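Local coordinates for p-47 protein (Clostridium botulinum E1 str. 'BoNT E Beluga', PDB 5WIX) that is of unknown function but has a tulip-domain fold resembling bactericidal/permeability-increasing protein, a likeness that makes binding of lipid or other hydrophobic ligands conceivable, at residues A[302-307]-A[336-341]; A[31-36]-A[408-413]; A[182-187]-A[236-241]; A[286-291]-A[384-389]. All coordinates share one frame; numbering follows the deposited sequence.

Contact 1 (A[302-307]-A[336-341])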
loop_
_atom_site.group_PDB
_atom_site.type_symbol
_atom_site.label_atom_id
_atom_site.label_comp_id
_atom_site.label_asym_id
_atom_site.label_seq_id
_atom_site.Cartn_x
_atom_site.Cartn_y
_atom_site.Cartn_z
ATOM N N PHE A 302 1.118 -27.250 -10.557
ATOM C CA PHE A 302 0.322 -26.609 -9.522
ATOM C C PHE A 302 0.076 -25.178 -9.907
ATOM O O PHE A 302 0.980 -24.501 -10.393
ATOM C CB PHE A 302 1.043 -26.684 -8.191
ATOM C CG PHE A 302 0.340 -25.992 -7.058
ATOM C CD1 PHE A 302 -0.395 -26.729 -6.135
ATOM C CD2 PHE A 302 0.470 -24.632 -6.871
ATOM C CE1 PHE A 302 -1.012 -26.116 -5.067
ATOM C CE2 PHE A 302 -0.146 -24.011 -5.812
ATOM C CZ PHE A 302 -0.885 -24.754 -4.902
ATOM N N SER A 303 -1.145 -24.714 -9.675
ATOM C CA SER A 303 -1.502 -23.353 -10.032
ATOM C C SER A 303 -2.494 -22.755 -9.034
ATOM O O SER A 303 -3.482 -23.387 -8.657
ATOM C CB SER A 303 -2.080 -23.308 -11.438
ATOM O OG SER A 303 -3.365 -22.714 -11.398
ATOM N N MET A 304 -2.200 -21.538 -8.594
ATOM C CA MET A 304 -3.103 -20.773 -7.746
ATOM C C MET A 304 -3.176 -19.345 -8.284
ATOM O O MET A 304 -2.208 -18.597 -8.171
ATOM C CB MET A 304 -2.619 -20.784 -6.296
ATOM C CG MET A 304 -3.679 -20.420 -5.257
ATOM S SD MET A 304 -3.073 -20.437 -3.539
ATOM C CE MET A 304 -4.468 -21.131 -2.648
ATOM N N GLU A 305 -4.298 -18.980 -8.904
ATOM C CA GLU A 305 -4.516 -17.602 -9.390
ATOM C C GLU A 305 -5.650 -16.920 -8.617
ATOM O O GLU A 305 -6.553 -17.587 -8.104
ATOM C CB GLU A 305 -4.813 -17.582 -10.907
ATOM C CG GLU A 305 -6.263 -17.870 -11.312
ATOM C CD GLU A 305 -6.467 -17.926 -12.832
ATOM O OE1 GLU A 305 -5.675 -18.612 -13.515
ATOM O OE2 GLU A 305 -7.420 -17.290 -13.344
ATOM N N LEU A 306 -5.605 -15.595 -8.515
ATOM C CA LEU A 306 -6.653 -14.892 -7.775
ATOM C C LEU A 306 -7.915 -14.789 -8.621
ATOM O O LEU A 306 -7.856 -14.512 -9.822
ATOM C CB LEU A 306 -6.187 -13.515 -7.343
ATOM C CG LEU A 306 -7.070 -12.889 -6.272
ATOM C CD1 LEU A 306 -7.076 -13.749 -5.036
ATOM C CD2 LEU A 306 -6.605 -11.486 -5.939
ATOM N N PHE A 307 -9.058 -14.993 -7.979
ATOM C CA PHE A 307 -10.311 -15.260 -8.689
ATOM C C PHE A 307 -11.509 -14.574 -7.996
ATOM O O PHE A 307 -11.639 -14.611 -6.766
ATOM C CB PHE A 307 -10.467 -16.789 -8.793
ATOM C CG PHE A 307 -11.866 -17.283 -9.052
ATOM C CD1 PHE A 307 -12.403 -17.265 -10.326
ATOM C CD2 PHE A 307 -12.604 -17.862 -8.026
ATOM C CE1 PHE A 307 -13.680 -17.761 -10.562
ATOM C CE2 PHE A 307 -13.881 -18.355 -8.251
ATOM C CZ PHE A 307 -14.420 -18.305 -9.519
ATOM N N CYS A 336 -9.933 -26.431 -6.473
ATOM C CA CYS A 336 -10.390 -26.083 -5.129
ATOM C C CYS A 336 -10.299 -24.592 -4.840
ATOM O O CYS A 336 -9.199 -24.025 -4.732
ATOM C CB CYS A 336 -9.586 -26.853 -4.077
ATOM S SG CYS A 336 -10.029 -26.453 -2.370
ATOM N N ILE A 337 -11.471 -23.981 -4.695
ATOM C CA ILE A 337 -11.617 -22.563 -4.399
ATOM C C ILE A 337 -11.485 -22.268 -2.901
ATOM O O ILE A 337 -12.221 -22.830 -2.084
ATOM C CB ILE A 337 -12.966 -22.077 -4.871
ATOM C CG1 ILE A 337 -13.269 -22.635 -6.266
ATOM C CG2 ILE A 337 -13.028 -20.557 -4.809
ATOM C CD1 ILE A 337 -12.349 -22.130 -7.333
ATOM N N THR A 338 -10.548 -21.398 -2.532
ATOM C CA THR A 338 -10.462 -20.944 -1.149
ATOM C C THR A 338 -10.778 -19.459 -1.094
ATOM O O THR A 338 -10.690 -18.779 -2.117
ATOM C CB THR A 338 -9.090 -21.192 -0.544
ATOM O OG1 THR A 338 -8.104 -20.532 -1.345
ATOM C CG2 THR A 338 -8.800 -22.654 -0.545
ATOM N N LYS A 339 -11.124 -18.964 0.098
ATOM C CA LYS A 339 -11.641 -17.602 0.258
ATOM C C LYS A 339 -10.979 -16.780 1.365
ATOM O O LYS A 339 -10.801 -17.259 2.481
ATOM C CB LYS A 339 -13.151 -17.653 0.525
ATOM C CG LYS A 339 -13.798 -16.303 0.758
ATOM C CD LYS A 339 -15.288 -16.432 1.100
ATOM C CE LYS A 339 -15.973 -15.052 1.189
ATOM N NZ LYS A 339 -17.427 -15.114 1.533
ATOM N N PHE A 340 -10.650 -15.529 1.052
ATOM C CA PHE A 340 -10.115 -14.589 2.031
ATOM C C PHE A 340 -11.108 -14.382 3.158
ATOM O O PHE A 340 -12.312 -14.399 2.938
ATOM C CB PHE A 340 -9.787 -13.258 1.358
ATOM C CG PHE A 340 -9.436 -12.150 2.313
ATOM C CD1 PHE A 340 -8.127 -11.965 2.731
ATOM C CD2 PHE A 340 -10.405 -11.264 2.758
ATOM C CE1 PHE A 340 -7.798 -10.933 3.598
ATOM C CE2 PHE A 340 -10.083 -10.230 3.616
ATOM C CZ PHE A 340 -8.782 -10.062 4.036
ATOM N N ILE A 341 -10.593 -14.189 4.364
ATOM C CA ILE A 341 -11.412 -14.100 5.571
ATOM C C ILE A 341 -10.729 -13.161 6.536
ATOM O O ILE A 341 -9.562 -13.355 6.886
ATOM C CB ILE A 341 -11.607 -15.479 6.257
ATOM C CG1 ILE A 341 -12.732 -16.259 5.584
ATOM C CG2 ILE A 341 -11.908 -15.312 7.762
ATOM C CD1 ILE A 341 -14.036 -15.556 5.676
#
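Phe-307 and Ile-337 touch across two strands that are not sheet neighbours: strand 311-322 runs between 293-307 and 328-343 and pairs with both. The case illustrates how a curled antiparallel sheet, here part of a tulip-like fold, lets next-but-one strands meet through their side chains. The alpha carbons of Phe-307 and Ile-337, the nearest pair, are 8.6 Å apart.

The two pairs of touching side chains lie on opposite faces of the sheet. On the buried face, the side chain of Met-304 runs out nearly straight until a bend at its last torsion, and its methyl CE comes to 3.9 Å from OG1 of Thr-338, the two side chains crossing at roughly a right angle. Leu-248 and Leu-252 of helix 240-252 cover Met-304, while Leu-391 packs on Thr-338. The other face is looser. There the partly exposed ring of Phe-307 meets the buried Ile-337 obliquely, with CE2 at 4.2 Å from CG2 of Ile-337 and equally far from its CD1, so that one ring corner rests against two methyls. No hydrogen bond joins the segments; their mutual hold is van der Waals packing, while strand 311-322 between them bonds to the backbones of both.

Contact 2 (A[31-36]-A[408-413])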
loop_
_atom_site.group_PDB
_atom_site.type_symbol
_atom_site.label_atom_id
_atom_site.label_comp_id
_atom_site.label_asym_id
_atom_site.label_seq_id
_atom_site.Cartn_x
_atom_site.Cartn_y
_atom_site.Cartn_z
ATOM N N ASN A 31 -6.555 14.339 4.767
ATOM C CA ASN A 31 -6.165 15.720 5.024
ATOM C C ASN A 31 -6.690 16.128 6.398
ATOM O O ASN A 31 -6.049 16.905 7.105
ATOM C CB ASN A 31 -6.669 16.681 3.930
ATOM C CG ASN A 31 -8.141 17.009 4.068
ATOM O OD1 ASN A 31 -8.960 16.155 4.426
ATOM N ND2 ASN A 31 -8.487 18.259 3.796
ATOM N N ARG A 32 -7.838 15.568 6.783
ATOM C CA ARG A 32 -8.430 15.874 8.081
ATOM C C ARG A 32 -7.430 15.537 9.186
ATOM O O ARG A 32 -7.413 16.179 10.237
ATOM C CB ARG A 32 -9.760 15.124 8.283
ATOM C CG ARG A 32 -10.857 15.433 7.244
ATOM C CD ARG A 32 -12.284 15.213 7.785
ATOM N NE ARG A 32 -12.500 13.861 8.305
ATOM C CZ ARG A 32 -13.023 12.851 7.609
ATOM N NH1 ARG A 32 -13.395 13.032 6.346
ATOM N NH2 ARG A 32 -13.176 11.657 8.178
ATOM N N VAL A 33 -6.571 14.556 8.910
ATOM C CA VAL A 33 -5.540 14.111 9.846
ATOM C C VAL A 33 -4.337 15.052 9.921
ATOM O O VAL A 33 -4.001 15.568 10.996
ATOM C CB VAL A 33 -5.047 12.699 9.475
ATOM C CG1 VAL A 33 -3.790 12.326 10.266
ATOM C CG2 VAL A 33 -6.157 11.697 9.717
ATOM N N VAL A 34 -3.688 15.268 8.785
ATOM C CA VAL A 34 -2.490 16.097 8.758
ATOM C C VAL A 34 -2.764 17.564 9.114
ATOM O O VAL A 34 -1.951 18.188 9.797
ATOM C CB VAL A 34 -1.814 16.016 7.387
ATOM C CG1 VAL A 34 -2.854 16.144 6.309
ATOM C CG2 VAL A 34 -0.720 17.087 7.248
ATOM N N ASN A 35 -3.907 18.101 8.677
ATOM C CA ASN A 35 -4.286 19.488 8.988
ATOM C C ASN A 35 -4.143 19.795 10.464
ATOM O O ASN A 35 -3.738 20.898 10.850
ATOM C CB ASN A 35 -5.731 19.782 8.570
ATOM C CG ASN A 35 -5.859 20.164 7.109
ATOM O OD1 ASN A 35 -4.899 20.625 6.471
ATOM N ND2 ASN A 35 -7.060 19.974 6.566
ATOM N N LYS A 36 -4.486 18.800 11.275
ATOM C CA LYS A 36 -4.496 18.926 12.723
ATOM C C LYS A 36 -3.086 18.897 13.327
ATOM O O LYS A 36 -2.783 19.654 14.256
ATOM C CB LYS A 36 -5.375 17.822 13.322
ATOM C CG LYS A 36 -6.847 17.911 12.880
ATOM C CD LYS A 36 -7.738 16.903 13.615
ATOM C CE LYS A 36 -9.216 17.102 13.280
ATOM N NZ LYS A 36 -10.088 16.112 13.978
ATOM N N ASN A 408 5.259 6.470 7.452
ATOM C CA ASN A 408 4.582 6.964 8.644
ATOM C C ASN A 408 4.198 8.399 8.410
ATOM O O ASN A 408 5.061 9.272 8.321
ATOM C CB ASN A 408 5.474 6.865 9.882
ATOM C CG ASN A 408 6.042 5.486 10.081
ATOM O OD1 ASN A 408 5.360 4.588 10.570
ATOM N ND2 ASN A 408 7.299 5.308 9.702
ATOM N N TRP A 409 2.906 8.654 8.292
ATOM C CA TRP A 409 2.444 10.017 8.049
ATOM C C TRP A 409 2.614 10.888 9.283
ATOM O O TRP A 409 2.186 10.516 10.382
ATOM C CB TRP A 409 0.987 10.022 7.613
ATOM C CG TRP A 409 0.764 9.310 6.341
ATOM C CD1 TRP A 409 0.284 8.042 6.184
ATOM C CD2 TRP A 409 1.015 9.811 5.024
ATOM N NE1 TRP A 409 0.215 7.725 4.851
ATOM C CE2 TRP A 409 0.657 8.791 4.118
ATOM C CE3 TRP A 409 1.492 11.027 4.520
ATOM C CZ2 TRP A 409 0.767 8.947 2.739
ATOM C CZ3 TRP A 409 1.607 11.177 3.152
ATOM C CH2 TRP A 409 1.245 10.146 2.276
ATOM N N ASN A 410 3.241 12.045 9.082
ATOM C CA ASN A 410 3.511 13.003 10.152
ATOM C C ASN A 410 4.459 12.442 11.193
ATOM O O ASN A 410 4.358 12.788 12.372
ATOM C CB ASN A 410 2.216 13.447 10.834
ATOM C CG ASN A 410 1.210 14.012 9.858
ATOM O OD1 ASN A 410 1.335 15.157 9.414
ATOM N ND2 ASN A 410 0.194 13.218 9.527
ATOM N N ASN A 411 5.373 11.580 10.752
ATOM C CA ASN A 411 6.361 10.982 11.640
ATOM C C ASN A 411 5.697 10.254 12.801
ATOM O O ASN A 411 6.140 10.358 13.945
ATOM C CB ASN A 411 7.316 12.054 12.172
ATOM C CG ASN A 411 8.734 11.853 11.701
ATOM O OD1 ASN A 411 9.021 10.934 10.938
ATOM N ND2 ASN A 411 9.637 12.719 12.153
ATOM N N LEU A 412 4.624 9.531 12.511
ATOM C CA LEU A 412 3.895 8.842 13.562
ATOM C C LEU A 412 3.473 7.430 13.162
ATOM O O LEU A 412 3.181 7.154 11.992
ATOM C CB LEU A 412 2.668 9.654 13.970
ATOM C CG LEU A 412 2.918 11.039 14.570
ATOM C CD1 LEU A 412 1.641 11.846 14.545
ATOM C CD2 LEU A 412 3.477 10.954 15.990
ATOM N N LYS A 413 3.447 6.541 14.151
ATOM C CA LYS A 413 2.945 5.191 13.946
ATOM C C LYS A 413 1.425 5.169 14.080
ATOM O O LYS A 413 0.821 6.052 14.707
ATOM C CB LYS A 413 3.559 4.198 14.951
ATOM C CG LYS A 413 5.081 4.269 15.155
ATOM C CD LYS A 413 5.880 3.745 13.962
ATOM C CE LYS A 413 7.386 3.828 14.234
ATOM N NZ LYS A 413 8.223 3.779 12.995
#
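With CG beside its own backbone N and anti to the carbonyl carbon (chi1 -55°), Asn-410 holds its amide out from the turn toward Val-34, whose CG2 branch is anti to the backbone N of Val-34 and meets it. The nearest approach is from OD1 of Asn-410 to CG2 of Val-34, 3.6 Å, and the same oxygen is 3.8 Å from Val-34 CB. The amide nitrogen ND2 lies over the helix backbone instead, 4.0 Å from Val-34 CA, and also comes to 4.1 Å from CG1 of Val-33. A polar group is thus set across two valines at about a right angle to the second.

The turn itself is a type II beta turn from Asn-408 to Asn-411, and Asn-410 occupies its third position with a positive phi of 64°, a conformation that asparagine tolerates better than most residues. The turn begins within the last residues of strand 407-409, which pairs with strand 174-177 at one end of a long antiparallel sheet, whereas helix 31-42 follows directly on strand 25-30 of the six-stranded sheet. The contact therefore joins elements near the two chain ends. No hydrogen bond passes between the segments; OD1 of the buried Asn-410 is instead satisfied by the hydroxyl of Tyr-171. Tyr-204 of strand 203-210 packs against both Val-34 and the ring of Trp-409, and His-37, one helical turn beyond Val-33, touches Asn-410.

Contact 3 (A[182-187]-A[236-241])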
loop_
_atom_site.group_PDB
_atom_site.type_symbol
_atom_site.label_atom_id
_atom_site.label_comp_id
_atom_site.label_asym_id
_atom_site.label_seq_id
_atom_site.Cartn_x
_atom_site.Cartn_y
_atom_site.Cartn_z
ATOM N N ILE A 182 11.503 -5.036 6.404
ATOM C CA ILE A 182 10.724 -5.774 5.411
ATOM C C ILE A 182 11.149 -5.370 4.008
ATOM O O ILE A 182 10.770 -4.311 3.514
ATOM C CB ILE A 182 9.214 -5.552 5.561
ATOM C CG1 ILE A 182 8.780 -5.777 7.007
ATOM C CG2 ILE A 182 8.447 -6.468 4.619
ATOM C CD1 ILE A 182 7.359 -5.331 7.294
ATOM N N VAL A 183 11.913 -6.245 3.366
ATOM C CA VAL A 183 12.680 -5.898 2.180
ATOM C C VAL A 183 11.850 -5.799 0.903
ATOM O O VAL A 183 12.144 -4.980 0.029
ATOM C CB VAL A 183 13.817 -6.921 1.975
ATOM C CG1 VAL A 183 14.702 -6.525 0.809
ATOM C CG2 VAL A 183 14.638 -7.044 3.256
ATOM N N TRP A 184 10.809 -6.610 0.795
ATOM C CA TRP A 184 10.039 -6.612 -0.429
ATOM C C TRP A 184 9.185 -5.361 -0.554
ATOM O O TRP A 184 8.673 -5.060 -1.632
ATOM C CB TRP A 184 9.157 -7.837 -0.503
ATOM C CG TRP A 184 8.128 -7.925 0.561
ATOM C CD1 TRP A 184 8.231 -8.587 1.742
ATOM C CD2 TRP A 184 6.808 -7.370 0.527
ATOM N NE1 TRP A 184 7.066 -8.467 2.459
ATOM C CE2 TRP A 184 6.175 -7.727 1.735
ATOM C CE3 TRP A 184 6.105 -6.592 -0.399
ATOM C CZ2 TRP A 184 4.870 -7.333 2.041
ATOM C CZ3 TRP A 184 4.809 -6.203 -0.092
ATOM C CH2 TRP A 184 4.206 -6.573 1.117
ATOM N N MET A 185 9.025 -4.646 0.555
ATOM C CA MET A 185 8.244 -3.417 0.565
ATOM C C MET A 185 9.094 -2.199 0.258
ATOM O O MET A 185 8.558 -1.121 -0.002
ATOM C CB MET A 185 7.564 -3.204 1.917
ATOM C CG MET A 185 6.154 -3.728 2.012
ATOM S SD MET A 185 5.446 -3.323 3.620
ATOM C CE MET A 185 4.807 -1.680 3.302
ATOM N N ASN A 186 10.412 -2.361 0.310
ATOM C CA ASN A 186 11.311 -1.232 0.106
ATOM C C ASN A 186 11.151 -0.632 -1.284
ATOM O O ASN A 186 11.210 -1.341 -2.285
ATOM C CB ASN A 186 12.761 -1.647 0.341
ATOM C CG ASN A 186 13.048 -1.950 1.799
ATOM O OD1 ASN A 186 12.431 -1.367 2.699
ATOM N ND2 ASN A 186 13.982 -2.873 2.043
ATOM N N PRO A 187 10.906 0.686 -1.339
ATOM C CA PRO A 187 10.698 1.452 -2.574
ATOM C C PRO A 187 11.979 1.921 -3.235
ATOM O O PRO A 187 12.889 2.354 -2.531
ATOM C CB PRO A 187 9.901 2.660 -2.095
ATOM C CG PRO A 187 10.306 2.838 -0.679
ATOM C CD PRO A 187 10.588 1.480 -0.136
ATOM N N LEU A 236 -3.264 1.823 2.917
ATOM C CA LEU A 236 -2.122 1.206 2.246
ATOM C C LEU A 236 -2.656 0.181 1.255
ATOM O O LEU A 236 -3.428 -0.704 1.633
ATOM C CB LEU A 236 -1.193 0.576 3.284
ATOM C CG LEU A 236 0.198 -0.018 3.012
ATOM C CD1 LEU A 236 1.146 0.169 4.173
ATOM C CD2 LEU A 236 0.057 -1.513 2.714
ATOM N N LEU A 237 -2.257 0.314 -0.005
ATOM C CA LEU A 237 -2.699 -0.611 -1.039
ATOM C C LEU A 237 -1.560 -1.408 -1.675
ATOM O O LEU A 237 -0.700 -0.837 -2.362
ATOM C CB LEU A 237 -3.442 0.131 -2.138
ATOM C CG LEU A 237 -4.253 -0.856 -2.975
ATOM C CD1 LEU A 237 -4.958 -1.825 -2.029
ATOM C CD2 LEU A 237 -5.261 -0.129 -3.856
ATOM N N ILE A 238 -1.571 -2.728 -1.462
ATOM C CA ILE A 238 -0.569 -3.633 -2.050
ATOM C C ILE A 238 -1.072 -4.256 -3.355
ATOM O O ILE A 238 -2.191 -4.801 -3.403
ATOM C CB ILE A 238 -0.198 -4.758 -1.076
ATOM C CG1 ILE A 238 0.609 -4.207 0.097
ATOM C CG2 ILE A 238 0.601 -5.816 -1.779
ATOM C CD1 ILE A 238 0.394 -4.989 1.377
ATOM N N SER A 239 -0.255 -4.152 -4.405
ATOM C CA SER A 239 -0.567 -4.738 -5.712
ATOM C C SER A 239 -0.823 -6.242 -5.594
ATOM O O SER A 239 -0.343 -6.884 -4.654
ATOM C CB SER A 239 0.577 -4.497 -6.693
ATOM O OG SER A 239 1.642 -5.418 -6.456
ATOM N N GLU A 240 -1.543 -6.814 -6.557
ATOM C CA GLU A 240 -1.818 -8.247 -6.516
ATOM C C GLU A 240 -0.532 -9.078 -6.451
ATOM O O GLU A 240 -0.420 -9.983 -5.619
ATOM C CB GLU A 240 -2.647 -8.688 -7.720
ATOM C CG GLU A 240 -2.490 -10.174 -8.044
ATOM C CD GLU A 240 -3.586 -10.711 -8.949
ATOM O OE1 GLU A 240 -3.268 -11.196 -10.053
ATOM O OE2 GLU A 240 -4.767 -10.674 -8.549
ATOM N N LYS A 241 0.437 -8.753 -7.303
ATOM C CA LYS A 241 1.676 -9.521 -7.370
ATOM C C LYS A 241 2.333 -9.596 -6.000
ATOM O O LYS A 241 2.469 -10.686 -5.431
ATOM C CB LYS A 241 2.652 -8.928 -8.397
ATOM C CG LYS A 241 3.953 -9.725 -8.559
ATOM C CD LYS A 241 4.827 -9.203 -9.718
ATOM C CE LYS A 241 6.075 -8.468 -9.211
ATOM N NZ LYS A 241 6.767 -9.177 -8.072
#
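Residues Trp-184 and Met-185, in a loop with helical backbone angles at 183-185 but without the regular bonds, face Leu-236 and Ile-238 of strand 234-238. The strand is an inner member of the six-stranded antiparallel sheet, lying between strands 25-30 and 426-432 near the centre of the molecule; its place is consistent with the central sheet of BPI-like proteins. With the backbones 9.2 Å apart at their nearest alpha carbons, those of Met-185 and Ile-238, the contact falls to long side chains.

Trp-184 sends its indole across at chi1 63°, with CG between the backbone N and the carbonyl carbon. Its far corner, CH2, reaches CD1 of Ile-238 at 4.1 Å, and the methyl sits at the ring edge, near the ring plane. One indole face is overlaid by the neighbouring Met-185, whose CG stands 3.4 Å above it, offset toward the rim. Leu-242 and Asn-246 of helix 240-252 also pack on Trp-184, and that helix starts just after the strand, with Ser-239 at its N-cap. Ile-25 touches both loop side chains. Met-185 bends at its final torsion, chi3 86°, and meets Leu-236 tip to tip, CE lying 4.2 Å from CD1.

Contact 4 (A[286-291]-A[384-389])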
loop_
_atom_site.group_PDB
_atom_site.type_symbol
_atom_site.label_atom_id
_atom_site.label_comp_id
_atom_site.label_asym_id
_atom_site.label_seq_id
_atom_site.Cartn_x
_atom_site.Cartn_y
_atom_site.Cartn_z
ATOM N N TYR A 286 4.202 -34.924 1.811
ATOM C CA TYR A 286 4.613 -35.681 2.979
ATOM C C TYR A 286 3.887 -37.035 3.044
ATOM O O TYR A 286 2.911 -37.263 2.337
ATOM C CB TYR A 286 4.375 -34.858 4.248
ATOM C CG TYR A 286 2.929 -34.563 4.567
ATOM C CD1 TYR A 286 2.169 -35.456 5.308
ATOM C CD2 TYR A 286 2.327 -33.375 4.147
ATOM C CE1 TYR A 286 0.843 -35.184 5.618
ATOM C CE2 TYR A 286 0.998 -33.090 4.457
ATOM C CZ TYR A 286 0.263 -33.994 5.194
ATOM O OH TYR A 286 -1.060 -33.741 5.502
ATOM N N GLY A 287 4.368 -37.936 3.892
ATOM C CA GLY A 287 3.813 -39.273 3.921
ATOM C C GLY A 287 2.449 -39.420 4.599
ATOM O O GLY A 287 2.278 -38.997 5.752
ATOM N N ILE A 288 1.505 -40.062 3.896
ATOM C CA ILE A 288 0.173 -40.417 4.415
ATOM C C ILE A 288 0.004 -41.917 4.661
ATOM O O ILE A 288 0.155 -42.697 3.727
ATOM C CB ILE A 288 -0.951 -40.027 3.430
ATOM C CG1 ILE A 288 -0.881 -38.545 3.071
ATOM C CG2 ILE A 288 -2.311 -40.367 4.003
ATOM C CD1 ILE A 288 -1.507 -38.262 1.714
ATOM N N LYS A 289 -0.358 -42.316 5.882
ATOM C CA LYS A 289 -0.535 -43.741 6.202
ATOM C C LYS A 289 -1.947 -44.258 5.992
ATOM O O LYS A 289 -2.891 -43.890 6.694
ATOM C CB LYS A 289 -0.137 -44.040 7.640
ATOM C CG LYS A 289 -0.310 -45.489 8.018
ATOM C CD LYS A 289 0.463 -45.793 9.298
ATOM C CE LYS A 289 -0.172 -46.911 10.108
ATOM N NZ LYS A 289 0.512 -46.976 11.428
ATOM N N VAL A 290 -2.070 -45.154 5.027
ATOM C CA VAL A 290 -3.336 -45.775 4.693
ATOM C C VAL A 290 -3.241 -47.265 4.932
ATOM O O VAL A 290 -2.449 -47.948 4.272
ATOM C CB VAL A 290 -3.691 -45.537 3.249
ATOM C CG1 VAL A 290 -5.078 -46.093 2.953
ATOM C CG2 VAL A 290 -3.590 -44.066 2.952
ATOM N N ALA A 291 -4.077 -47.763 5.839
ATOM C CA ALA A 291 -3.935 -49.114 6.367
ATOM C C ALA A 291 -2.542 -49.190 6.928
ATOM O O ALA A 291 -2.149 -48.311 7.700
ATOM C CB ALA A 291 -4.165 -50.180 5.303
ATOM N N LEU A 384 -5.898 -36.549 -1.974
ATOM C CA LEU A 384 -6.631 -35.368 -2.421
ATOM C C LEU A 384 -7.081 -34.542 -1.214
ATOM O O LEU A 384 -6.941 -33.305 -1.190
ATOM C CB LEU A 384 -7.825 -35.773 -3.283
ATOM C CG LEU A 384 -7.466 -36.235 -4.703
ATOM C CD1 LEU A 384 -8.697 -36.668 -5.507
ATOM C CD2 LEU A 384 -6.710 -35.129 -5.437
ATOM N N LYS A 385 -7.591 -35.235 -0.201
ATOM C CA LYS A 385 -7.986 -34.567 1.027
ATOM C C LYS A 385 -6.790 -33.835 1.598
ATOM O O LYS A 385 -6.878 -32.649 1.902
ATOM C CB LYS A 385 -8.581 -35.571 2.022
ATOM C CG LYS A 385 -9.898 -36.173 1.490
ATOM C CD LYS A 385 -10.591 -37.126 2.471
ATOM C CE LYS A 385 -11.946 -37.605 1.916
ATOM N NZ LYS A 385 -12.651 -38.532 2.859
ATOM N N SER A 386 -5.663 -34.527 1.678
ATOM C CA SER A 386 -4.454 -33.925 2.211
ATOM C C SER A 386 -4.147 -32.606 1.523
ATOM O O SER A 386 -3.794 -31.645 2.190
ATOM C CB SER A 386 -3.259 -34.869 2.065
ATOM O OG SER A 386 -2.363 -34.688 3.159
ATOM N N PHE A 387 -4.303 -32.579 0.198
ATOM C CA PHE A 387 -4.018 -31.395 -0.614
ATOM C C PHE A 387 -4.901 -30.202 -0.232
ATOM O O PHE A 387 -4.430 -29.169 0.276
ATOM C CB PHE A 387 -4.234 -31.698 -2.095
ATOM C CG PHE A 387 -3.292 -32.704 -2.661
ATOM C CD1 PHE A 387 -2.130 -33.049 -1.989
ATOM C CD2 PHE A 387 -3.564 -33.301 -3.888
ATOM C CE1 PHE A 387 -1.264 -33.980 -2.529
ATOM C CE2 PHE A 387 -2.703 -34.233 -4.438
ATOM C CZ PHE A 387 -1.553 -34.572 -3.761
ATOM N N ARG A 388 -6.187 -30.367 -0.522
ATOM C CA ARG A 388 -7.207 -29.439 -0.083
ATOM C C ARG A 388 -6.957 -28.918 1.332
ATOM O O ARG A 388 -6.887 -27.718 1.554
ATOM C CB ARG A 388 -8.581 -30.099 -0.150
ATOM C CG ARG A 388 -9.647 -29.285 0.534
ATOM C CD ARG A 388 -11.001 -29.900 0.370
ATOM N NE ARG A 388 -11.105 -31.126 1.136
ATOM C CZ ARG A 388 -12.049 -32.038 0.949
ATOM N NH1 ARG A 388 -12.973 -31.858 0.002
ATOM N NH2 ARG A 388 -12.058 -33.134 1.707
ATOM N N ASP A 389 -6.782 -29.830 2.277
ATOM C CA ASP A 389 -6.586 -29.455 3.673
ATOM C C ASP A 389 -5.458 -28.416 3.839
ATOM O O ASP A 389 -5.508 -27.575 4.754
ATOM C CB ASP A 389 -6.302 -30.709 4.525
ATOM C CG ASP A 389 -7.575 -31.489 4.888
ATOM O OD1 ASP A 389 -8.567 -31.463 4.113
ATOM O OD2 ASP A 389 -7.574 -32.136 5.964
#
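The long helix 370-390, of the kind that a tulip domain packs against its curled sheet, meets the short strand 288-290 and the residues leading into it; within 384-389, Ser-386 receives both Tyr-286 and Ile-288. It is a small-scale example of a polar side chain serving at the border between hydrophobic packing and solvent.

The exposed Tyr-286 brings its phenol end to the helix: OH of Tyr-286 is 2.8 Å and CZ 3.4 Å from OG of Ser-386, the serine hydroxyl lying oblique to the ring. From the strand, Ile-288 points toward the helix. Its CG1 is anti to the carbonyl carbon (chi1 -55°) and carries CD1 to 3.8 Å from CB of Ser-386, a little closer than to OG, at 3.9 Å. Ser-383, a turn earlier on the helix, also packs on Ile-288, and Val-290 packs further back, at Ser-378, Val-379 and Trp-382. The indole NE1 of Trp-285 hydrogen-bonds to Ser-386 OG, and the same indole meets the ring of Phe-387 edge-to-face.

The small side chain of Ser-386 therefore does two things: its methylene gives the isoleucine an apolar surface, while its hydroxyl takes up the indole N-H and keeps a polar atom beside the exposed phenol.

How the contacts relate
Taken together, the contacts are spread along an elongated molecule, contact 2 on one side of the chain's centre and contacts 1 and 4 on the other. Contact 3 is near the centre; contacts 2 and 4 are the farthest apart, with centres about 51 Å from each other. Contacts 1 and 4 share the eight-stranded sheet and touch through Cys-336 and Arg-388, their centres about 20 Å apart. Contact 1 also meets contact 3, where Leu-306 packs on Glu-240 at the start of helix 240-252. Along the chain, contact 2 spans all the others, contact 3 closes before 4 opens, and contact 4 encloses contact 1. Contacts 1 and 4 join segments 29 and 93 residues apart, whereas contact 2 joins segments 372 apart, near the two chain ends.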